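Local coordinates for peruvianin-I (Thevetia peruviana, PDB 6ORM), which probably acts as a proteolytic enzyme of plant latex, a cysteine peptidase built as a germin-like protein on the cupin fold, at residues Phe10-Leu15 against Phe64-Thr69; Gly102-Gly107 against His135-Val140. All blocks are in the same frame, centred on the assembly; numbering follows the deposited sequence.

Interaction 1 (Phe10-Leu15 against Phe64-Thr69); sequences FCLADL and FPALNT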
loop_
_atom_site.group_PDB
_atom_site.type_symbol
_atom_site.label_atom_id
_atom_site.label_comp_id
_atom_site.label_asym_id
_atom_site.label_seq_id
_atom_site.Cartn_x
_atom_site.Cartn_y
_atom_site.Cartn_z
ATOM N N PHE A 10 5.565 -7.042 16.204
ATOM C CA PHE A 10 5.537 -8.368 15.607
ATOM C C PHE A 10 4.200 -9.011 15.932
ATOM O O PHE A 10 3.420 -8.503 16.742
ATOM C CB PHE A 10 6.710 -9.235 16.086
ATOM C CG PHE A 10 6.866 -9.277 17.574
ATOM C CD1 PHE A 10 6.074 -10.113 18.345
ATOM C CD2 PHE A 10 7.808 -8.482 18.206
ATOM C CE1 PHE A 10 6.215 -10.152 19.714
ATOM C CE2 PHE A 10 7.956 -8.516 19.578
ATOM C CZ PHE A 10 7.158 -9.352 20.335
ATOM N N CYS A 11 3.952 -10.148 15.292
ATOM C CA CYS A 11 2.647 -10.791 15.330
ATOM C C CYS A 11 2.805 -12.238 14.886
ATOM O O CYS A 11 2.489 -12.573 13.740
ATOM C CB CYS A 11 1.663 -10.039 14.428
ATOM S SG CYS A 11 -0.086 -10.388 14.700
ATOM N N LEU A 12 3.314 -13.095 15.773
ATOM C CA LEU A 12 3.680 -14.448 15.372
ATOM C C LEU A 12 2.447 -15.216 14.923
ATOM O O LEU A 12 1.441 -15.267 15.634
ATOM C CB LEU A 12 4.350 -15.188 16.529
ATOM C CG LEU A 12 5.420 -14.473 17.350
ATOM C CD1 LEU A 12 5.939 -15.415 18.419
ATOM C CD2 LEU A 12 6.547 -13.986 16.466
ATOM N N ALA A 13 2.534 -15.813 13.737
ATOM C CA ALA A 13 1.427 -16.593 13.204
ATOM C C ALA A 13 1.017 -17.686 14.183
ATOM O O ALA A 13 1.846 -18.488 14.624
ATOM C CB ALA A 13 1.812 -17.204 11.855
ATOM N N ASP A 14 -0.266 -17.705 14.534
ATOM C CA ASP A 14 -0.854 -18.826 15.268
ATOM C C ASP A 14 -1.287 -19.849 14.230
ATOM O O ASP A 14 -2.372 -19.743 13.653
ATOM C CB ASP A 14 -2.022 -18.361 16.133
ATOM C CG ASP A 14 -2.640 -19.495 16.939
ATOM O OD1 ASP A 14 -2.159 -20.645 16.838
ATOM O OD2 ASP A 14 -3.610 -19.234 17.681
ATOM N N LEU A 15 -0.431 -20.837 13.981
ATOM C CA LEU A 15 -0.698 -21.813 12.919
ATOM C C LEU A 15 -1.757 -22.841 13.276
ATOM O O LEU A 15 -2.217 -23.549 12.362
ATOM C CB LEU A 15 0.604 -22.524 12.548
ATOM C CG LEU A 15 1.698 -21.594 12.038
ATOM C CD1 LEU A 15 2.956 -22.388 11.733
ATOM C CD2 LEU A 15 1.217 -20.834 10.812
ATOM N N PHE A 64 7.709 -20.185 9.393
ATOM C CA PHE A 64 8.461 -19.293 10.271
ATOM C C PHE A 64 7.469 -18.263 10.793
ATOM O O PHE A 64 7.329 -17.173 10.222
ATOM C CB PHE A 64 9.626 -18.657 9.510
ATOM C CG PHE A 64 10.580 -17.861 10.361
ATOM C CD1 PHE A 64 10.493 -17.862 11.745
ATOM C CD2 PHE A 64 11.582 -17.113 9.758
ATOM C CE1 PHE A 64 11.382 -17.121 12.507
ATOM C CE2 PHE A 64 12.472 -16.373 10.512
ATOM C CZ PHE A 64 12.374 -16.376 11.889
ATOM N N PRO A 65 6.754 -18.581 11.878
ATOM C CA PRO A 65 5.644 -17.717 12.323
ATOM C C PRO A 65 6.010 -16.254 12.525
ATOM O O PRO A 65 5.149 -15.384 12.340
ATOM C CB PRO A 65 5.213 -18.372 13.642
ATOM C CG PRO A 65 5.592 -19.807 13.487
ATOM C CD PRO A 65 6.849 -19.823 12.664
ATOM N N ALA A 66 7.257 -15.949 12.886
ATOM C CA ALA A 66 7.649 -14.561 13.100
ATOM C C ALA A 66 7.624 -13.731 11.823
ATOM O O ALA A 66 7.660 -12.500 11.910
ATOM C CB ALA A 66 9.042 -14.497 13.729
ATOM N N LEU A 67 7.574 -14.365 10.648
ATOM C CA LEU A 67 7.471 -13.616 9.400
ATOM C C LEU A 67 6.099 -12.984 9.211
ATOM O O LEU A 67 5.960 -12.074 8.385
ATOM C CB LEU A 67 7.782 -14.529 8.212
ATOM C CG LEU A 67 9.225 -15.021 8.112
ATOM C CD1 LEU A 67 9.401 -15.909 6.889
ATOM C CD2 LEU A 67 10.189 -13.840 8.075
ATOM N N ASN A 68 5.093 -13.448 9.948
ATOM C CA ASN A 68 3.737 -12.936 9.797
ATOM C C ASN A 68 3.713 -11.426 10.006
ATOM O O ASN A 68 4.222 -10.917 11.010
ATOM C CB ASN A 68 2.813 -13.640 10.793
ATOM C CG ASN A 68 1.344 -13.352 10.547
ATOM O OD1 ASN A 68 0.866 -13.387 9.411
ATOM N ND2 ASN A 68 0.613 -13.078 11.622
ATOM N N THR A 69 3.147 -10.713 9.027
ATOM C CA THR A 69 2.982 -9.265 8.919
ATOM C C THR A 69 4.263 -8.535 8.505
ATOM O O THR A 69 4.215 -7.324 8.298
ATOM C CB THR A 69 2.456 -8.599 10.209
ATOM O OG1 THR A 69 3.507 -8.553 11.184
ATOM C CG2 THR A 69 1.251 -9.353 10.774
HETATM O O HOH W 1 5.570 -11.433 13.391
#
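Asn68 and Pro65 hold the N-terminal segment by its backbone. The Asn68 side chain sets its CG anti to the backbone N (chi1 -170°), which carries the amide across to Cys11: ND2 gives a hydrogen to Cys11 O at 2.9 Å, with the acceptor close to the amide plane. ND2 also reaches Tyr24 O and OD1 takes a hydrogen from Gln154, so three bonds fix the rotation of the buried amide. One residue along, Ala13 N points almost straight (172°) at Pro65 O, 3.0 Å away. The donor stands above the carbonyl plane, and Asn68 N, brought in by the 3-10 turn at 65-67, reaches the same oxygen from the opposite face. Two backbone donors thus share one acceptor.

Packing is closest round these bonds. Leu12 CD2 lies 3.6 Å from Ala66 CA and touches its methyl as well, while Ala13 CB rests 3.9 Å from Asn68 CB. At the Cys11 end, CB meets Thr69 CG2 at 3.7 Å. Where the two backbones separate, an ordered water fills in: it accepts from Cys11 N at 2.8 Å and donates to both Ala66 O and Asn68 O. Ile128 of a second subunit packs on Ala66, and Ile21 of a third on Cys11.

The other end is looser. Leu15 is exposed, and its CD1 comes no nearer than 4.1 Å to Pro65 CG, the two side chains crossing at about a right angle at the partly exposed margin.

A disulfide joins Cys11 to Cys26, so the segment is tied covalently to one loop and by hydrogen bonds to another. Such a disulfide-braced N-terminal extension, lying against the cupin domain and buried between subunits, is characteristic of germins and germin-like proteins.

Interaction 2 (Gly102-Gly107 against His135-Val140); sequences GEILEG and HFTVNV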
loop_
_atom_site.group_PDB
_atom_site.type_symbol
_atom_site.label_atom_id
_atom_site.label_comp_id
_atom_site.label_asym_id
_atom_site.label_seq_id
_atom_site.Cartn_x
_atom_site.Cartn_y
_atom_site.Cartn_z
ATOM N N GLY A 102 27.479 -23.995 -7.437
ATOM C CA GLY A 102 27.248 -24.449 -8.792
ATOM C C GLY A 102 26.987 -23.286 -9.734
ATOM O O GLY A 102 27.322 -22.129 -9.461
ATOM N N GLU A 103 26.369 -23.609 -10.868
ATOM C CA GLU A 103 26.092 -22.633 -11.912
ATOM C C GLU A 103 24.735 -22.912 -12.534
ATOM O O GLU A 103 24.389 -24.066 -12.800
ATOM C CB GLU A 103 27.157 -22.639 -13.014
ATOM C CG GLU A 103 28.535 -22.236 -12.555
ATOM C CD GLU A 103 29.506 -22.140 -13.710
ATOM O OE1 GLU A 103 29.051 -22.185 -14.873
ATOM O OE2 GLU A 103 30.722 -22.026 -13.451
ATOM N N ILE A 104 23.969 -21.846 -12.765
ATOM C CA ILE A 104 22.597 -21.964 -13.230
ATOM C C ILE A 104 22.352 -21.003 -14.384
ATOM O O ILE A 104 22.994 -19.953 -14.495
ATOM C CB ILE A 104 21.579 -21.690 -12.102
ATOM C CG1 ILE A 104 21.864 -20.334 -11.451
ATOM C CG2 ILE A 104 21.601 -22.799 -11.076
ATOM C CD1 ILE A 104 20.915 -19.973 -10.329
ATOM N N LEU A 105 21.407 -21.375 -15.244
ATOM C CA LEU A 105 20.772 -20.438 -16.160
ATOM C C LEU A 105 19.488 -19.947 -15.506
ATOM O O LEU A 105 18.618 -20.752 -15.164
ATOM C CB LEU A 105 20.469 -21.093 -17.506
ATOM C CG LEU A 105 21.595 -21.206 -18.533
ATOM C CD1 LEU A 105 21.033 -21.664 -19.873
ATOM C CD2 LEU A 105 22.341 -19.884 -18.675
ATOM N N GLU A 106 19.382 -18.635 -15.315
ATOM C CA GLU A 106 18.228 -18.013 -14.681
ATOM C C GLU A 106 17.620 -17.015 -15.654
ATOM O O GLU A 106 18.331 -16.159 -16.188
ATOM C CB GLU A 106 18.638 -17.320 -13.377
ATOM C CG GLU A 106 17.500 -16.658 -12.624
ATOM C CD GLU A 106 16.655 -17.645 -11.850
ATOM O OE1 GLU A 106 17.187 -18.703 -11.449
ATOM O OE2 GLU A 106 15.459 -17.359 -11.638
ATOM N N GLY A 107 16.315 -17.123 -15.892
ATOM C CA GLY A 107 15.656 -16.200 -16.798
ATOM C C GLY A 107 14.203 -15.970 -16.449
ATOM O O GLY A 107 13.565 -16.792 -15.785
ATOM N N HIS A 135 9.293 -17.524 -15.019
ATOM C CA HIS A 135 10.738 -17.634 -14.889
ATOM C C HIS A 135 11.131 -19.101 -14.784
ATOM O O HIS A 135 10.282 -19.993 -14.698
ATOM C CB HIS A 135 11.257 -16.843 -13.680
ATOM C CG HIS A 135 10.702 -17.304 -12.369
ATOM N ND1 HIS A 135 9.539 -16.794 -11.831
ATOM C CD2 HIS A 135 11.153 -18.224 -11.484
ATOM C CE1 HIS A 135 9.298 -17.380 -10.672
ATOM N NE2 HIS A 135 10.263 -18.250 -10.437
ATOM N N PHE A 136 12.442 -19.340 -14.782
ATOM C CA PHE A 136 12.975 -20.692 -14.712
ATOM C C PHE A 136 14.410 -20.642 -14.215
ATOM O O PHE A 136 15.080 -19.609 -14.288
ATOM C CB PHE A 136 12.922 -21.395 -16.074
ATOM C CG PHE A 136 13.773 -20.736 -17.129
ATOM C CD1 PHE A 136 15.123 -21.035 -17.247
ATOM C CD2 PHE A 136 13.219 -19.819 -18.006
ATOM C CE1 PHE A 136 15.901 -20.426 -18.209
ATOM C CE2 PHE A 136 13.994 -19.210 -18.974
ATOM C CZ PHE A 136 15.334 -19.513 -19.076
ATOM N N THR A 137 14.875 -21.790 -13.729
ATOM C CA THR A 137 16.280 -22.020 -13.437
ATOM C C THR A 137 16.670 -23.388 -13.972
ATOM O O THR A 137 15.926 -24.359 -13.810
ATOM C CB THR A 137 16.568 -21.956 -11.929
ATOM O OG1 THR A 137 15.958 -20.789 -11.364
ATOM C CG2 THR A 137 18.060 -21.909 -11.678
ATOM N N VAL A 138 17.827 -23.459 -14.629
ATOM C CA VAL A 138 18.383 -24.718 -15.113
ATOM C C VAL A 138 19.797 -24.856 -14.570
ATOM O O VAL A 138 20.583 -23.903 -14.608
ATOM C CB VAL A 138 18.378 -24.801 -16.655
ATOM C CG1 VAL A 138 18.963 -26.132 -17.125
ATOM C CG2 VAL A 138 16.966 -24.615 -17.197
ATOM N N ASN A 139 20.119 -26.046 -14.067
ATOM C CA ASN A 139 21.464 -26.365 -13.604
ATOM C C ASN A 139 22.362 -26.637 -14.809
ATOM O O ASN A 139 22.143 -27.604 -15.544
ATOM C CB ASN A 139 21.415 -27.576 -12.674
ATOM C CG ASN A 139 22.743 -27.857 -11.996
ATOM O OD1 ASN A 139 23.770 -27.267 -12.332
ATOM N ND2 ASN A 139 22.727 -28.772 -11.034
ATOM N N VAL A 140 23.367 -25.783 -15.016
ATOM C CA VAL A 140 24.302 -25.942 -16.123
ATOM C C VAL A 140 25.727 -26.215 -15.648
ATOM O O VAL A 140 26.644 -26.280 -16.466
ATOM C CB VAL A 140 24.266 -24.720 -17.064
ATOM C CG1 VAL A 140 22.899 -24.604 -17.725
ATOM C CG2 VAL A 140 24.616 -23.444 -16.311
HETATM O O HOH W 2 25.970 -26.627 -10.830
#
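Leu105 and Val138 form the central hydrogen-bonded pair of two antiparallel strands: Leu105 N reaches Val138 O at 2.7 Å and Val138 N returns to Leu105 O at 2.9 Å. Gly107 and Phe136 make the next such pair, and Val140 N to Glu103 O closes the opposite end at 3.0 Å.

Phe136 CG sits between its backbone N and carbonyl carbon (chi1 63°), folding the ring across the strand until one face covers Gly107, whose CA stands 4.3 Å from the ring centroid in a CH-pi contact. A beta carbon on Gly107 would run into that ring. Replacing Phe136 with an alanine would probably strip this cover from Gly107 and open a gap beside Leu116, which also touches the ring. Farther along the same face, Leu105 CG meets Val140 CG1 at 3.7 Å.

On the reverse face, Thr137 divides its two branches. CG2 packs 3.6 Å from Ile104 CB; OG1 donates to Glu106 OE1, though the modelled 2.4 Å is too short to trust. The Glu106 chain bends at chi2 (78°), which swings its carboxylate over to the threonine. A water also bridges Glu103 N and Asn139 OD1, the latter lying 2.7 Å from it.

In the second shell, Asn139 is held further by Gly141 N and Gly143 O, the imidazole of His135 by Leu133 O, and the carboxylate of Glu103 by a salt bridge to Arg120.

Strand 104-109 runs between 116-121 and 135-139. Ile104 and Thr137 pack inward on Phe147 of strand 145-151, while Glu106 and His135 touch Ile129 of strand 126-129, so this face closes against the larger sheet of the cupin barrel.

In the fold
Interactions 1 and 2 lie on opposite sides of the chain's centre, their centres 32 Å apart and their nearest atoms about 18 Å apart. Interaction 1 secures the N-terminal extension and is covered by two other subunits of the six-chain assembly; interaction 2 belongs to the barrel itself, and no other chain touches its segments. His135 and Asn139 fit the second cupin sequence motif, whose histidine binds a metal in many relatives, but Arg88 and Asn90, both beside His135, stand where the first motif usually has its histidines, so a germin-type metal site is probably missing. Glycan touches neither contact: a sugar lies about 10 Å from the Leu15 side chain, one about 8 Å from that of Asn139.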